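Local coordinates for protein ribokinase RBSK (Mycobacterium tuberculosis, PDB 3GO6) that probably phosphorylates D-ribose at O-5 with ATP and magnesium, as a homodimeric ribokinase of the PfkB carbohydrate kinase family, at residues L32-D37 and V46-L51; D169-V174 and P259-S264; N175-G180 and E200-D205; P210-I215 and V225-V230; P234-T239 and A278-T283. All blocks are in the same frame, centred on the assembly; numbering follows the deposited sequence.

Contact 1 lies in the small four-stranded sheet at the dimer interface and touches none of the others, its centre being about 24 Å from that of contact 5 and about 40 Å from that of contact 2. Contacts 2, 3 and 4 all belong to the large mixed sheet or its flanks. Strand 171-175 leads from contact 2 directly into contact 3, and helix 200-205 of contact 3 packs on strand 212-216 of contact 4. Along the chain, contacts 3 and 4 both fall between the two segments of contact 2, whereas contact 5 follows contact 4 and crosses contact 2, since their segments alternate. Contacts 1 and 3 both touch the second subunit, so the lid sheet and the ribose end of the large domain meet across the dimer.

Contact 1: residues L32-D37 and V46-L51; sequences LTFVVD and VLAASL
Phe34 and Leu51 project together from a non-hydrogen-bonded antiparallel pair. Methyl CD1 of Leu51 sits over the middle of the phenyl ring, 3.7 Å from the Phe34 ring centroid and only 13° off its normal. The leucine reaches this place because its CG is anti to the backbone N (chi1 164°), which leaves CD1 near CB of Leu32 as well. At the rim of the same ring, in its plane, CB of Ala48 comes within 3.7 Å of Phe34 CD1. Farther along, Val36 CG1 meets Val46 CG1 at 3.9 Å, the two valines standing nearly perpendicular. This apolar side is the tightly packed one.

The side carrying Val35 and Ser50 is looser and wetter. Here OG of Ser50 rests against CB of Val35, and a water joins the hydroxyl to Thr33 O. A second water links Asp37 N to Leu47 O where the backbones part. Between these two sides the main chains are held by Val35 N to Ser50 O (3.1 Å) and by a short bond from Ala49 N to Val35 O (2.6 Å), while the N of Ser50 is buried without a partner.

Strand 29-35 runs between strand 50-56 and strand 110-116 in the four-stranded sheet that forms the lid of ribokinases. The apolar side packs on the second subunit, Phe34 against its Ile113 and Leu51 against its Ala127, and strand 45-47 pairs in parallel with a strand of that subunit.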
# COMPACT_ATOMS: atom_id res chain seq x y z
N LEU A 32 1.80 3.75 -4.30
CA LEU A 32 2.37 3.67 -2.95
C LEU A 32 3.67 2.86 -3.12
O LEU A 32 3.62 1.69 -3.46
CB LEU A 32 1.41 2.98 -1.99
CG LEU A 32 0.08 3.73 -1.79
CD1 LEU A 32 -0.85 2.88 -0.95
CD2 LEU A 32 0.29 5.07 -1.12
N THR A 33 4.81 3.53 -2.95
CA THR A 33 6.11 2.89 -3.18
C THR A 33 6.77 2.63 -1.83
O THR A 33 6.96 3.55 -1.04
CB THR A 33 7.03 3.72 -4.08
OG1 THR A 33 6.35 4.09 -5.29
CG2 THR A 33 8.32 2.95 -4.45
N PHE A 34 7.11 1.36 -1.59
CA PHE A 34 7.69 0.88 -0.34
C PHE A 34 9.10 0.39 -0.62
O PHE A 34 9.34 -0.36 -1.59
CB PHE A 34 6.91 -0.33 0.20
CG PHE A 34 5.47 -0.03 0.61
CD1 PHE A 34 5.14 0.06 1.96
CD2 PHE A 34 4.46 0.09 -0.34
CE1 PHE A 34 3.81 0.30 2.37
CE2 PHE A 34 3.13 0.34 0.05
CZ PHE A 34 2.80 0.45 1.41
N VAL A 35 10.04 0.79 0.23
CA VAL A 35 11.40 0.24 0.14
C VAL A 35 11.58 -0.79 1.25
O VAL A 35 11.25 -0.52 2.42
CB VAL A 35 12.48 1.36 0.20
CG1 VAL A 35 13.90 0.74 0.32
CG2 VAL A 35 12.39 2.25 -1.02
N VAL A 36 12.06 -1.98 0.86
CA VAL A 36 12.31 -3.09 1.78
C VAL A 36 13.74 -3.63 1.59
O VAL A 36 14.42 -3.29 0.62
CB VAL A 36 11.31 -4.26 1.54
CG1 VAL A 36 9.85 -3.81 1.83
CG2 VAL A 36 11.42 -4.80 0.12
N ASP A 37 14.20 -4.47 2.52
CA ASP A 37 15.44 -5.20 2.28
C ASP A 37 15.21 -6.33 1.28
O ASP A 37 15.85 -6.40 0.24
CB ASP A 37 16.02 -5.75 3.59
CG ASP A 37 17.35 -6.45 3.38
OD1 ASP A 37 18.30 -5.80 2.85
OD2 ASP A 37 17.43 -7.65 3.70
N VAL A 46 6.20 -8.03 6.59
CA VAL A 46 7.43 -7.29 6.39
C VAL A 46 7.23 -5.82 6.76
O VAL A 46 6.19 -5.22 6.46
CB VAL A 46 7.91 -7.41 4.92
CG1 VAL A 46 9.08 -6.48 4.63
CG2 VAL A 46 8.29 -8.87 4.62
N LEU A 47 8.23 -5.27 7.46
CA LEU A 47 8.25 -3.86 7.79
C LEU A 47 9.07 -3.08 6.76
O LEU A 47 10.28 -3.32 6.61
CB LEU A 47 8.79 -3.64 9.21
CG LEU A 47 8.87 -2.20 9.75
CD1 LEU A 47 7.53 -1.45 9.67
CD2 LEU A 47 9.38 -2.26 11.19
N ALA A 48 8.40 -2.17 6.05
CA ALA A 48 9.07 -1.33 5.04
C ALA A 48 9.93 -0.27 5.68
O ALA A 48 9.61 0.24 6.75
CB ALA A 48 8.06 -0.67 4.13
N ALA A 49 11.01 0.09 4.98
CA ALA A 49 11.92 1.14 5.42
C ALA A 49 11.34 2.54 5.17
O ALA A 49 11.60 3.49 5.93
CB ALA A 49 13.26 0.98 4.69
N SER A 50 10.56 2.68 4.09
CA SER A 50 9.99 3.96 3.69
C SER A 50 8.75 3.74 2.83
O SER A 50 8.56 2.65 2.28
CB SER A 50 11.01 4.80 2.91
OG SER A 50 11.36 4.18 1.68
N LEU A 51 7.92 4.77 2.74
CA LEU A 51 6.71 4.74 1.93
C LEU A 51 6.52 6.13 1.33
O LEU A 51 6.58 7.14 2.04
CB LEU A 51 5.48 4.35 2.77
CG LEU A 51 4.09 4.64 2.16
CD1 LEU A 51 3.89 3.85 0.85
CD2 LEU A 51 2.96 4.35 3.13
O HOH W 1 9.54 4.56 -0.40
O HOH W 2 12.29 -4.50 5.00

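Contact 2: residues D169-V174 and P259-S264; sequences DAVVMV and PRNPGS
Val171 holds CG1 anti to its own N (chi1 176°), which swings the other methyl, CG2, out to the loop 259-264; Asn261 has CG anti to its carbonyl carbon (chi1 -68°), which turns the amide toward the strand. The valine methyl CG2 lies 3.5 Å from Pro259 O and 3.6 Å from Asn261 OD1, so it touches a backbone carbonyl and the amide oxygen together. These are van der Waals contacts of a methyl with two oxygens.

The other end of the amide faces the turn before the strand. Asn261 ND2 stands 3.7 Å from Asp169 OD1, with the carboxylate and amide planes 48° apart, and the same nitrogen is 3.7 Å from Ala170 O. Both separations are too long for hydrogen bonds, and ND2 instead makes a weak one to Asp194 OD2. Toward Asp169 and Ala170 the amide thus makes only loose contacts, with the exposed carboxylate of Asp169 lying at the outer margin. Asp169, with positive phi, is the C-prime residue of a Schellman motif, Ala170 N bonding to Ala165 O and Asp169 N to Gln166 O.

The contact lies where strand 171-175 begins, at one end of the large sheet. Helix 155-167 ends in the Schellman turn and leads into this strand, which runs between strands 146-149 and 195-199. Across from it, the loop 259-264 joins helix 246-257 to helix 265-282, where Ser264 is the N-cap, and Trp258 just ahead of the loop packs on Val171 and Met173.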
# COMPACT_ATOMS: atom_id res chain seq x y z
N ASP A 169 -3.26 5.62 -40.34
CA ASP A 169 -1.85 5.26 -40.56
C ASP A 169 -0.87 5.75 -39.48
O ASP A 169 0.27 6.09 -39.78
CB ASP A 169 -1.37 5.61 -42.00
CG ASP A 169 -0.03 4.93 -42.38
OD1 ASP A 169 0.17 3.71 -42.09
OD2 ASP A 169 0.84 5.62 -42.98
N ALA A 170 -1.34 5.78 -38.23
CA ALA A 170 -0.46 5.97 -37.07
C ALA A 170 0.19 4.64 -36.69
O ALA A 170 -0.39 3.57 -36.89
CB ALA A 170 -1.25 6.50 -35.90
N VAL A 171 1.39 4.72 -36.12
CA VAL A 171 2.03 3.54 -35.55
C VAL A 171 1.22 2.97 -34.36
O VAL A 171 0.88 3.70 -33.43
CB VAL A 171 3.47 3.87 -35.08
CG1 VAL A 171 4.11 2.64 -34.40
CG2 VAL A 171 4.31 4.36 -36.25
N VAL A 172 0.93 1.68 -34.40
CA VAL A 172 0.32 1.00 -33.25
C VAL A 172 1.43 0.38 -32.40
O VAL A 172 2.08 -0.58 -32.80
CB VAL A 172 -0.73 -0.05 -33.66
CG1 VAL A 172 -1.26 -0.77 -32.43
CG2 VAL A 172 -1.89 0.60 -34.43
N MET A 173 1.62 0.93 -31.20
CA MET A 173 2.67 0.49 -30.29
C MET A 173 2.04 0.04 -28.98
O MET A 173 1.34 0.82 -28.31
CB MET A 173 3.68 1.63 -30.09
CG MET A 173 4.91 1.28 -29.22
SD MET A 173 6.09 2.65 -29.04
CE MET A 173 6.83 2.68 -30.67
N VAL A 174 2.27 -1.22 -28.61
CA VAL A 174 1.64 -1.82 -27.45
C VAL A 174 2.70 -2.25 -26.46
O VAL A 174 3.64 -2.99 -26.80
CB VAL A 174 0.74 -3.05 -27.83
CG1 VAL A 174 0.09 -3.69 -26.58
CG2 VAL A 174 -0.33 -2.62 -28.84
N PRO A 259 9.79 6.25 -36.03
CA PRO A 259 9.40 6.93 -37.29
C PRO A 259 7.97 6.57 -37.75
O PRO A 259 7.43 5.58 -37.31
CB PRO A 259 10.39 6.35 -38.30
CG PRO A 259 10.69 4.97 -37.77
CD PRO A 259 10.78 5.18 -36.27
N ARG A 260 7.39 7.37 -38.65
CA ARG A 260 6.10 7.03 -39.30
C ARG A 260 6.24 5.80 -40.21
O ARG A 260 7.32 5.57 -40.77
CB ARG A 260 5.57 8.23 -40.08
CG ARG A 260 5.50 9.54 -39.24
CD ARG A 260 4.76 10.67 -39.96
NE ARG A 260 5.13 11.99 -39.44
CZ ARG A 260 4.42 13.10 -39.60
NH1 ARG A 260 3.26 13.08 -40.26
NH2 ARG A 260 4.85 14.25 -39.09
N ASN A 261 5.17 5.01 -40.33
CA ASN A 261 5.19 3.78 -41.14
C ASN A 261 5.52 4.09 -42.62
O ASN A 261 5.19 5.18 -43.10
CB ASN A 261 3.83 3.06 -41.05
CG ASN A 261 3.52 2.47 -39.66
OD1 ASN A 261 4.41 1.97 -38.94
ND2 ASN A 261 2.23 2.48 -39.30
N PRO A 262 6.21 3.17 -43.34
CA PRO A 262 6.74 1.86 -42.94
C PRO A 262 8.03 2.01 -42.13
O PRO A 262 8.41 1.08 -41.42
CB PRO A 262 7.04 1.16 -44.27
CG PRO A 262 6.58 2.10 -45.37
CD PRO A 262 6.55 3.47 -44.75
N GLY A 263 8.67 3.17 -42.26
CA GLY A 263 9.89 3.49 -41.53
C GLY A 263 11.16 2.83 -42.05
O GLY A 263 11.11 1.78 -42.73
N SER A 264 12.29 3.45 -41.73
CA SER A 264 13.60 2.92 -42.08
C SER A 264 14.26 2.24 -40.89
O SER A 264 13.99 2.60 -39.72
CB SER A 264 14.50 4.04 -42.60
OG SER A 264 14.99 4.84 -41.53

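Contact 3: residues N175-G180 and E200-D205; sequences NASPAG and EHEAND
Ser177 OG donates a short hydrogen bond to Glu202 OE2 (2.6 Å), coming from above the carboxylate plane, 52° out of it. Farther along the loop, Gly180 N gives a second bond to Asp205 OD2 (2.8 Å, 161° at the hydrogen), again from above the plane. Between these two grips CB of Ala179 rests 3.8 Å from Asp205 CB, Glu202 CB lies 3.3 Å from Ala176 O, and a water donates to both Ala176 O and Glu202 O.

The next shell sets these groups in place. Glu202, extended beyond CG, reaches across to Ser177. Asp205 turns CG anti to its N (chi1 -163°), aiming OD2 at the loop, where Arg183 also forms a salt bridge with it. That second partner would be expected to keep Asp205 ionised. At the head of the helix, Asn199 OD1 accepts from Glu202 N, and Ala176 centres an inverse gamma turn.

Loop 175-180 and helix 200-205 follow the adjacent parallel strands 171-175 and 195-199, at the strand ends of the alpha/beta sheet where this family builds its active site. Ser177 packs on Lys58 of the ribose pocket, and Asn199 beside Glu202 is a predicted ATP ligand, so the contact lies near the ribose and probably near the ATP site.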
# COMPACT_ATOMS: atom_id res chain seq x y z
N ASN A 175 2.58 -1.75 -25.23
CA ASN A 175 3.35 -2.32 -24.13
C ASN A 175 2.54 -3.47 -23.59
O ASN A 175 1.50 -3.26 -22.94
CB ASN A 175 3.62 -1.25 -23.06
CG ASN A 175 4.39 -1.79 -21.88
OD1 ASN A 175 5.18 -2.75 -22.00
ND2 ASN A 175 4.17 -1.18 -20.73
N ALA A 176 2.98 -4.70 -23.89
CA ALA A 176 2.21 -5.90 -23.53
C ALA A 176 2.34 -6.26 -22.05
O ALA A 176 2.87 -7.31 -21.69
CB ALA A 176 2.66 -7.11 -24.42
N SER A 177 1.85 -5.37 -21.19
CA SER A 177 1.99 -5.51 -19.75
C SER A 177 0.71 -4.92 -19.11
O SER A 177 0.27 -3.85 -19.52
CB SER A 177 3.23 -4.74 -19.29
OG SER A 177 3.48 -4.86 -17.90
N PRO A 178 0.10 -5.64 -18.15
CA PRO A 178 0.50 -6.94 -17.61
C PRO A 178 0.16 -8.06 -18.59
O PRO A 178 -0.65 -7.85 -19.49
CB PRO A 178 -0.37 -7.11 -16.37
CG PRO A 178 -1.18 -5.86 -16.24
CD PRO A 178 -1.13 -5.13 -17.51
N ALA A 179 0.78 -9.22 -18.38
CA ALA A 179 0.47 -10.45 -19.12
C ALA A 179 -0.86 -11.05 -18.64
O ALA A 179 -1.44 -10.60 -17.65
CB ALA A 179 1.61 -11.46 -18.93
N GLY A 180 -1.37 -12.07 -19.34
CA GLY A 180 -2.55 -12.80 -18.90
C GLY A 180 -3.90 -12.13 -19.07
O GLY A 180 -4.89 -12.54 -18.47
N GLU A 200 10.91 -10.30 -21.12
CA GLU A 200 10.94 -11.67 -21.66
C GLU A 200 9.70 -12.48 -21.28
O GLU A 200 9.09 -13.12 -22.15
CB GLU A 200 12.24 -12.41 -21.28
CG GLU A 200 13.47 -11.87 -22.02
CD GLU A 200 13.84 -12.63 -23.30
OE1 GLU A 200 12.95 -13.18 -24.00
OE2 GLU A 200 15.05 -12.66 -23.62
N HIS A 201 9.29 -12.41 -20.02
CA HIS A 201 8.09 -13.12 -19.55
C HIS A 201 6.81 -12.62 -20.25
O HIS A 201 5.98 -13.42 -20.73
CB HIS A 201 7.98 -13.04 -18.02
CG HIS A 201 6.63 -13.40 -17.48
ND1 HIS A 201 6.20 -14.70 -17.34
CD2 HIS A 201 5.62 -12.62 -17.02
CE1 HIS A 201 4.97 -14.71 -16.84
NE2 HIS A 201 4.60 -13.46 -16.64
N GLU A 202 6.65 -11.31 -20.31
CA GLU A 202 5.51 -10.72 -21.04
C GLU A 202 5.55 -11.07 -22.54
O GLU A 202 4.50 -11.32 -23.15
CB GLU A 202 5.48 -9.19 -20.85
CG GLU A 202 5.25 -8.74 -19.41
CD GLU A 202 5.69 -7.28 -19.14
OE1 GLU A 202 6.42 -6.68 -19.97
OE2 GLU A 202 5.31 -6.75 -18.06
N ALA A 203 6.73 -11.07 -23.14
CA ALA A 203 6.85 -11.41 -24.57
C ALA A 203 6.39 -12.84 -24.86
O ALA A 203 5.72 -13.09 -25.89
CB ALA A 203 8.28 -11.17 -25.08
N ASN A 204 6.72 -13.77 -23.96
CA ASN A 204 6.28 -15.17 -24.06
C ASN A 204 4.76 -15.31 -24.07
O ASN A 204 4.22 -16.17 -24.75
CB ASN A 204 6.82 -16.01 -22.89
CG ASN A 204 8.32 -16.23 -22.94
OD1 ASN A 204 8.95 -16.11 -24.01
ND2 ASN A 204 8.92 -16.57 -21.79
N ASP A 205 4.07 -14.46 -23.29
CA ASP A 205 2.62 -14.53 -23.18
C ASP A 205 1.87 -13.92 -24.35
O ASP A 205 0.70 -14.23 -24.56
CB ASP A 205 2.15 -13.87 -21.87
CG ASP A 205 0.72 -14.26 -21.51
OD1 ASP A 205 0.49 -15.45 -21.20
OD2 ASP A 205 -0.18 -13.38 -21.54
O HOH W 3 2.19 -10.00 -22.17

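Contact 4: residues P210-I215 and V225-V230; sequences PTHFVI and VGADGV
Strands 212-216 and 222-226 form an antiparallel beta hairpin, and the contact takes in its open end. Phe213 and Val225 make a hydrogen-bonded pair: Phe213 N to Val225 O is 2.8 Å, and the return bond from Val225 N to Phe213 O is 3.0 Å. One step on, His212 faces Gly226 in a non-hydrogen-bonded pair, and Ala227 N reaches Thr211 O at 3.1 Å. A type I turn from Gly226 to Gly229 then swings the chain into strand 229-233. Gly226 CA comes close to Thr211 O in a CA-H...O contact of 3.2 Å.

The side chains meet lightly. On the face with Phe213, Ile215 CD1 touches Val225 CG2 at 4.0 Å; the isoleucine places CG1 anti to its carbonyl carbon (chi1 -57°), which carries CD1 toward strand 222-226. The Phe213 ring leads away from Val225; Pro210 CD lies over one face and Ile215 CG1 over the other, both offset toward the rim, and helix 200-205 packs nearby through Ala203.

On the opposite side of the sheet, the methyl CG2 of Thr211 lies over one face of the His212 ring, offset toward its rim, and also meets CB of Ala227. The polar ends here turn to outside partners: His212 ND1 bonds to Tyr224 OH, and Asp228 forms a salt bridge with Arg268 of helix 265-282. At the outer margin a water donates to Val225 O and to Pro210 O, the latter at 2.7 Å.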
# COMPACT_ATOMS: atom_id res chain seq x y z
N PRO A 210 4.61 -9.10 -33.67
CA PRO A 210 4.33 -7.87 -34.41
C PRO A 210 5.39 -7.65 -35.46
O PRO A 210 6.36 -8.41 -35.53
CB PRO A 210 4.44 -6.79 -33.33
CG PRO A 210 5.57 -7.33 -32.44
CD PRO A 210 5.30 -8.82 -32.39
N THR A 211 5.23 -6.60 -36.26
CA THR A 211 6.27 -6.25 -37.23
C THR A 211 7.60 -6.02 -36.51
O THR A 211 8.65 -6.48 -36.98
CB THR A 211 5.87 -5.00 -38.02
OG1 THR A 211 4.52 -5.15 -38.45
CG2 THR A 211 6.78 -4.81 -39.24
N HIS A 212 7.55 -5.35 -35.36
CA HIS A 212 8.75 -5.01 -34.60
C HIS A 212 8.56 -5.42 -33.12
O HIS A 212 7.85 -4.74 -32.39
CB HIS A 212 9.03 -3.51 -34.72
CG HIS A 212 9.04 -3.01 -36.13
ND1 HIS A 212 10.09 -3.23 -37.00
CD2 HIS A 212 8.13 -2.29 -36.83
CE1 HIS A 212 9.82 -2.68 -38.17
NE2 HIS A 212 8.64 -2.10 -38.09
N PHE A 213 9.17 -6.53 -32.71
CA PHE A 213 9.07 -7.04 -31.34
C PHE A 213 10.28 -6.52 -30.57
O PHE A 213 11.42 -6.84 -30.91
CB PHE A 213 9.05 -8.58 -31.32
CG PHE A 213 8.15 -9.19 -30.25
CD1 PHE A 213 7.76 -8.46 -29.11
CD2 PHE A 213 7.73 -10.52 -30.37
CE1 PHE A 213 6.95 -9.04 -28.13
CE2 PHE A 213 6.91 -11.12 -29.41
CZ PHE A 213 6.51 -10.38 -28.28
N VAL A 214 10.02 -5.68 -29.56
CA VAL A 214 11.07 -5.05 -28.76
C VAL A 214 11.03 -5.67 -27.38
O VAL A 214 10.11 -5.40 -26.58
CB VAL A 214 10.90 -3.50 -28.68
CG1 VAL A 214 12.01 -2.87 -27.83
CG2 VAL A 214 10.91 -2.88 -30.09
N ILE A 215 11.99 -6.52 -27.09
CA ILE A 215 11.97 -7.27 -25.84
C ILE A 215 13.01 -6.67 -24.91
O ILE A 215 14.20 -6.76 -25.16
CB ILE A 215 12.20 -8.79 -26.04
CG1 ILE A 215 11.17 -9.40 -27.00
CG2 ILE A 215 12.13 -9.54 -24.71
CD1 ILE A 215 11.65 -9.39 -28.44
N VAL A 225 13.34 -8.43 -32.49
CA VAL A 225 12.98 -9.48 -33.45
C VAL A 225 11.89 -8.93 -34.37
O VAL A 225 10.84 -8.48 -33.91
CB VAL A 225 12.43 -10.76 -32.78
CG1 VAL A 225 12.26 -11.89 -33.81
CG2 VAL A 225 13.32 -11.22 -31.63
N GLY A 226 12.16 -8.93 -35.68
CA GLY A 226 11.12 -8.54 -36.64
C GLY A 226 11.64 -8.30 -38.03
O GLY A 226 12.66 -8.89 -38.44
N ALA A 227 10.96 -7.42 -38.76
CA ALA A 227 11.27 -7.13 -40.15
C ALA A 227 12.72 -6.71 -40.39
O ALA A 227 13.24 -6.90 -41.49
CB ALA A 227 10.32 -6.06 -40.70
N ASP A 228 13.36 -6.13 -39.37
CA ASP A 228 14.76 -5.70 -39.48
C ASP A 228 15.75 -6.80 -39.12
O ASP A 228 16.96 -6.58 -39.08
CB ASP A 228 15.03 -4.46 -38.62
CG ASP A 228 14.33 -3.21 -39.13
OD1 ASP A 228 13.87 -3.20 -40.29
OD2 ASP A 228 14.25 -2.22 -38.36
N GLY A 229 15.23 -7.99 -38.84
CA GLY A 229 16.06 -9.11 -38.41
C GLY A 229 16.02 -9.36 -36.91
O GLY A 229 14.98 -9.21 -36.27
N VAL A 230 17.18 -9.73 -36.37
CA VAL A 230 17.33 -10.12 -34.97
C VAL A 230 18.64 -9.53 -34.47
O VAL A 230 19.71 -9.81 -35.03
CB VAL A 230 17.35 -11.68 -34.82
CG1 VAL A 230 17.73 -12.10 -33.40
CG2 VAL A 230 16.01 -12.28 -35.21
O HOH W 4 8.52 -9.84 -34.75

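Contact 5: residues P234-T239 and A278-T283; sequences PAPTVT and AGALAT
An extended loop, 234-239, passes over the last turns of helix 265-282, coming nearest at Ala235 and Ala280, whose CA atoms are 6.3 Å apart. Ala280 CB is the point on which the loop rests. It meets Pro236 CD at 4.1 Å and the carbonyl oxygen Pro236 O at 3.8 Å. Ala235 CB and Val238 CG1 also approach this methyl.

Val238 extends the contact toward the helix end. With chi1 of -61°, its CG2 sits over its own backbone, flanked by N and C, and faces the helix, 3.5 Å from Thr283 OG1 and 3.9 Å from Ala280 O. The hydroxyl it meets is already engaged: Thr283, with chi1 70°, curls OG1 back to donate to Ala280 O at 2.6 Å, in the carbonyl plane and on a lone pair. Thr283 N gives Ala280 O a second bond of 3.0 Å, and the backbone of Thr283 also bonds to Val241 and Asp242.

Ala282, whose neighbour is Thr283, belongs to the magnesium site of this entry, together with Asp242, Ala244, Val285 and Gly287. The contact itself is van der Waals throughout, methyls meeting both carbon and oxygen atoms, without hydrogen bonds between the two segments. Val238 thus places a methyl beside a carbonyl oxygen that accepts two hydrogen bonds from Thr283, and beside a hydroxyl that has already spent its proton on it.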
# COMPACT_ATOMS: atom_id res chain seq x y z
N PRO A 234 22.46 -2.49 -26.59
CA PRO A 234 22.91 -2.28 -25.20
C PRO A 234 22.45 -0.97 -24.57
O PRO A 234 22.13 0.00 -25.27
CB PRO A 234 24.44 -2.30 -25.32
CG PRO A 234 24.70 -1.76 -26.67
CD PRO A 234 23.60 -2.40 -27.53
N ALA A 235 22.41 -0.96 -23.24
CA ALA A 235 22.14 0.25 -22.47
C ALA A 235 23.45 0.73 -21.85
O ALA A 235 24.34 -0.09 -21.62
CB ALA A 235 21.12 -0.06 -21.37
N PRO A 236 23.57 2.03 -21.54
CA PRO A 236 24.67 2.50 -20.69
C PRO A 236 24.77 1.72 -19.37
O PRO A 236 23.75 1.35 -18.77
CB PRO A 236 24.29 3.96 -20.40
CG PRO A 236 23.43 4.35 -21.55
CD PRO A 236 22.69 3.13 -21.97
N THR A 237 26.00 1.47 -18.92
CA THR A 237 26.23 0.79 -17.66
C THR A 237 26.03 1.79 -16.53
O THR A 237 26.60 2.88 -16.56
CB THR A 237 27.67 0.21 -17.58
OG1 THR A 237 27.90 -0.60 -18.73
CG2 THR A 237 27.85 -0.63 -16.33
N VAL A 238 25.20 1.44 -15.54
CA VAL A 238 24.93 2.33 -14.41
C VAL A 238 24.87 1.57 -13.10
O VAL A 238 24.64 0.35 -13.08
CB VAL A 238 23.59 3.14 -14.60
CG1 VAL A 238 23.64 4.04 -15.85
CG2 VAL A 238 22.41 2.20 -14.64
N THR A 239 25.08 2.27 -11.99
CA THR A 239 24.75 1.74 -10.68
C THR A 239 23.28 2.08 -10.37
O THR A 239 22.95 3.26 -10.21
CB THR A 239 25.65 2.34 -9.58
OG1 THR A 239 27.03 2.23 -9.95
CG2 THR A 239 25.40 1.66 -8.25
N ALA A 278 17.53 6.09 -22.04
CA ALA A 278 16.59 6.73 -21.11
C ALA A 278 16.17 5.79 -19.98
O ALA A 278 16.09 6.19 -18.82
CB ALA A 278 15.38 7.28 -21.85
N GLY A 279 15.92 4.53 -20.33
CA GLY A 279 15.61 3.50 -19.35
C GLY A 279 16.69 3.33 -18.30
O GLY A 279 16.40 3.20 -17.10
N ALA A 280 17.94 3.35 -18.75
CA ALA A 280 19.08 3.25 -17.83
C ALA A 280 19.12 4.43 -16.85
O ALA A 280 19.23 4.24 -15.63
CB ALA A 280 20.40 3.16 -18.62
N LEU A 281 19.01 5.64 -17.40
CA LEU A 281 18.94 6.88 -16.62
C LEU A 281 17.80 6.86 -15.60
O LEU A 281 17.93 7.38 -14.49
CB LEU A 281 18.75 8.08 -17.55
CG LEU A 281 19.90 8.50 -18.46
CD1 LEU A 281 19.52 9.73 -19.27
CD2 LEU A 281 21.20 8.76 -17.67
N ALA A 282 16.68 6.25 -16.01
CA ALA A 282 15.50 6.16 -15.15
C ALA A 282 15.79 5.30 -13.91
O ALA A 282 15.19 5.52 -12.87
CB ALA A 282 14.33 5.59 -15.96
N THR A 283 16.73 4.37 -13.99
CA THR A 283 17.07 3.53 -12.84
C THR A 283 17.97 4.24 -11.81
O THR A 283 18.22 3.70 -10.73
CB THR A 283 17.74 2.20 -13.26
OG1 THR A 283 19.06 2.48 -13.77
CG2 THR A 283 16.90 1.50 -14.35